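Local coordinates for lectin-like protein (Entamoeba histolytica HM-1:IMSS-A, PDB 5ZBT) that is of unknown function but, as the lectin-like domain of an ERGIC-53-like membrane protein, may bind D-mannose, at residues 78-83 with 227-232. Numbering follows the deposited sequence.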
loop_
_atom_site.group_PDB
_atom_site.type_symbol
_atom_site.label_atom_id
_atom_site.label_comp_id
_atom_site.label_asym_id
_atom_site.label_seq_id
_atom_site.Cartn_x
_atom_site.Cartn_y
_atom_site.Cartn_z
ATOM N N PRO A 78 3.922 17.231 -6.373
ATOM C CA PRO A 78 3.669 18.249 -5.344
ATOM C C PRO A 78 2.930 17.611 -4.184
ATOM O O PRO A 78 2.756 16.388 -4.170
ATOM C CB PRO A 78 2.787 19.264 -6.072
ATOM C CG PRO A 78 2.001 18.403 -7.010
ATOM C CD PRO A 78 2.931 17.298 -7.465
ATOM N N SER A 79 2.472 18.412 -3.225
ATOM C CA SER A 79 1.698 17.864 -2.123
ATOM C C SER A 79 0.573 17.018 -2.685
ATOM O O SER A 79 -0.115 17.422 -3.624
ATOM C CB SER A 79 1.150 18.982 -1.238
ATOM O OG SER A 79 2.235 19.668 -0.652
ATOM N N PHE A 80 0.428 15.817 -2.147
ATOM C CA PHE A 80 -0.467 14.860 -2.763
ATOM C C PHE A 80 -1.207 14.084 -1.694
ATOM O O PHE A 80 -0.824 14.064 -0.518
ATOM C CB PHE A 80 0.280 13.887 -3.687
ATOM C CG PHE A 80 1.293 13.042 -2.989
ATOM C CD1 PHE A 80 0.924 11.826 -2.417
ATOM C CD2 PHE A 80 2.624 13.451 -2.913
ATOM C CE1 PHE A 80 1.851 11.035 -1.767
ATOM C CE2 PHE A 80 3.566 12.665 -2.283
ATOM C CZ PHE A 80 3.180 11.444 -1.706
ATOM N N GLU A 81 -2.274 13.431 -2.140
ATOM C CA GLU A 81 -3.016 12.489 -1.324
ATOM C C GLU A 81 -3.287 11.261 -2.182
ATOM O O GLU A 81 -3.765 11.387 -3.318
ATOM C CB GLU A 81 -4.319 13.109 -0.796
ATOM C CG GLU A 81 -5.296 12.066 -0.317
ATOM C CD GLU A 81 -6.453 12.633 0.497
ATOM O OE1 GLU A 81 -6.274 13.638 1.223
ATOM O OE2 GLU A 81 -7.550 12.039 0.425
ATOM N N LEU A 82 -2.929 10.086 -1.665
ATOM C CA LEU A 82 -3.280 8.821 -2.292
ATOM C C LEU A 82 -4.361 8.139 -1.462
ATOM O O LEU A 82 -4.296 8.129 -0.221
ATOM C CB LEU A 82 -2.059 7.909 -2.440
ATOM C CG LEU A 82 -0.801 8.550 -3.029
ATOM C CD1 LEU A 82 0.435 7.705 -2.759
ATOM C CD2 LEU A 82 -0.974 8.771 -4.519
ATOM N N GLN A 83 -5.359 7.585 -2.157
ATOM C CA GLN A 83 -6.471 6.854 -1.551
ATOM C C GLN A 83 -6.530 5.461 -2.158
ATOM O O GLN A 83 -6.803 5.310 -3.353
ATOM C CB GLN A 83 -7.800 7.576 -1.771
ATOM C CG GLN A 83 -7.937 8.888 -1.020
ATOM C CD GLN A 83 -9.136 9.671 -1.481
ATOM O OE1 GLN A 83 -10.048 9.108 -2.067
ATOM N NE2 GLN A 83 -9.133 10.976 -1.247
ATOM N N LEU A 227 -7.445 3.122 -6.781
ATOM C CA LEU A 227 -6.374 3.966 -6.281
ATOM C C LEU A 227 -6.547 5.335 -6.924
ATOM O O LEU A 227 -6.572 5.447 -8.159
ATOM C CB LEU A 227 -5.007 3.359 -6.601
ATOM C CG LEU A 227 -3.792 4.217 -6.244
ATOM C CD1 LEU A 227 -3.657 4.429 -4.720
ATOM C CD2 LEU A 227 -2.557 3.548 -6.802
ATOM N N HIS A 228 -6.731 6.363 -6.093
ATOM C CA HIS A 228 -6.857 7.738 -6.562
ATOM C C HIS A 228 -5.656 8.520 -6.072
ATOM O O HIS A 228 -5.317 8.460 -4.885
ATOM C CB HIS A 228 -8.121 8.438 -6.046
ATOM C CG HIS A 228 -9.404 7.861 -6.548
ATOM N ND1 HIS A 228 -9.899 6.650 -6.106
ATOM C CD2 HIS A 228 -10.321 8.348 -7.416
ATOM C CE1 HIS A 228 -11.049 6.400 -6.708
ATOM N NE2 HIS A 228 -11.328 7.414 -7.506
ATOM N N TYR A 229 -5.036 9.254 -6.981
ATOM C CA TYR A 229 -4.056 10.269 -6.649
ATOM C C TYR A 229 -4.728 11.631 -6.794
ATOM O O TYR A 229 -5.369 11.902 -7.809
ATOM C CB TYR A 229 -2.833 10.145 -7.560
ATOM C CG TYR A 229 -2.073 11.430 -7.743
ATOM C CD1 TYR A 229 -1.565 12.114 -6.649
ATOM C CD2 TYR A 229 -1.866 11.970 -9.010
ATOM C CE1 TYR A 229 -0.874 13.306 -6.799
ATOM C CE2 TYR A 229 -1.170 13.166 -9.170
ATOM C CZ TYR A 229 -0.674 13.829 -8.051
ATOM O OH TYR A 229 0.018 15.019 -8.165
ATOM N N TYR A 230 -4.622 12.462 -5.760
ATOM C CA TYR A 230 -5.139 13.822 -5.787
ATOM C C TYR A 230 -4.023 14.780 -5.421
ATOM O O TYR A 230 -3.270 14.538 -4.471
ATOM C CB TYR A 230 -6.312 14.022 -4.826
ATOM C CG TYR A 230 -7.559 13.281 -5.233
ATOM C CD1 TYR A 230 -8.259 13.635 -6.385
ATOM C CD2 TYR A 230 -8.044 12.224 -4.469
ATOM C CE1 TYR A 230 -9.406 12.947 -6.764
ATOM C CE2 TYR A 230 -9.194 11.529 -4.842
ATOM C CZ TYR A 230 -9.861 11.894 -5.988
ATOM O OH TYR A 230 -10.995 11.207 -6.356
ATOM N N GLU A 231 -3.912 15.860 -6.180
ATOM C CA GLU A 231 -3.064 16.959 -5.761
ATOM C C GLU A 231 -3.750 17.708 -4.622
ATOM O O GLU A 231 -4.938 18.023 -4.704
ATOM C CB GLU A 231 -2.789 17.884 -6.943
ATOM C CG GLU A 231 -2.082 19.170 -6.557
ATOM C CD GLU A 231 -1.357 19.813 -7.721
ATOM O OE1 GLU A 231 -1.373 19.229 -8.832
ATOM O OE2 GLU A 231 -0.755 20.893 -7.520
ATOM N N VAL A 232 -3.020 17.947 -3.539
ATOM C CA VAL A 232 -3.549 18.725 -2.424
ATOM C C VAL A 232 -3.389 20.203 -2.747
ATOM O O VAL A 232 -2.301 20.649 -3.128
ATOM C CB VAL A 232 -2.829 18.361 -1.118
ATOM C CG1 VAL A 232 -3.310 19.252 0.025
ATOM C CG2 VAL A 232 -3.036 16.873 -0.793
HETATM O O HOH W 1 -9.664 4.676 -3.986
#
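Tyr229 shares a sheet face with Leu82 and Phe80 and runs past them to Pro78, in the loop before strand 80-83. Its CB packs on Leu82 CD2 at 3.8 Å. CG stands anti to the backbone N (chi1 154°), which sends the ring toward the start of the neighbouring strand: CD1 touches both Leu82 CD2 and Phe80 CB, CE1 meets Phe80 CB at 3.4 Å with that carbon in the plane of the Tyr229 ring, and OH ends 3.8 Å from Pro78 CD. The Phe80 ring turns from strand 227-231 and packs on Tyr175. On the other face, Gln83 CD sits at the edge of the Tyr230 ring and Gln83 NE2 comes within 3.6 Å of Tyr230 CD2, the side chains crossing obliquely with planes 52° apart. Gln83 NE2 is modelled only 2.5 Å from Glu81 OE2, too short to trust in detail; that oxygen also forms a salt bridge with Arg172. Water 1 joins Gln83 O to His228 ND1. Paired backbone bonds link Glu81 with Tyr230 and Gln83 with His228; beyond them Val232 N reaches Ser79 O at 3.0 Å. This is regular antiparallel pairing, its axes 163° apart, between neighbouring strands distant in sequence, within one of the two sheets of the legume-lectin beta-sandwich; Leu82 and Leu227 face inward onto Leu208 of the other sheet.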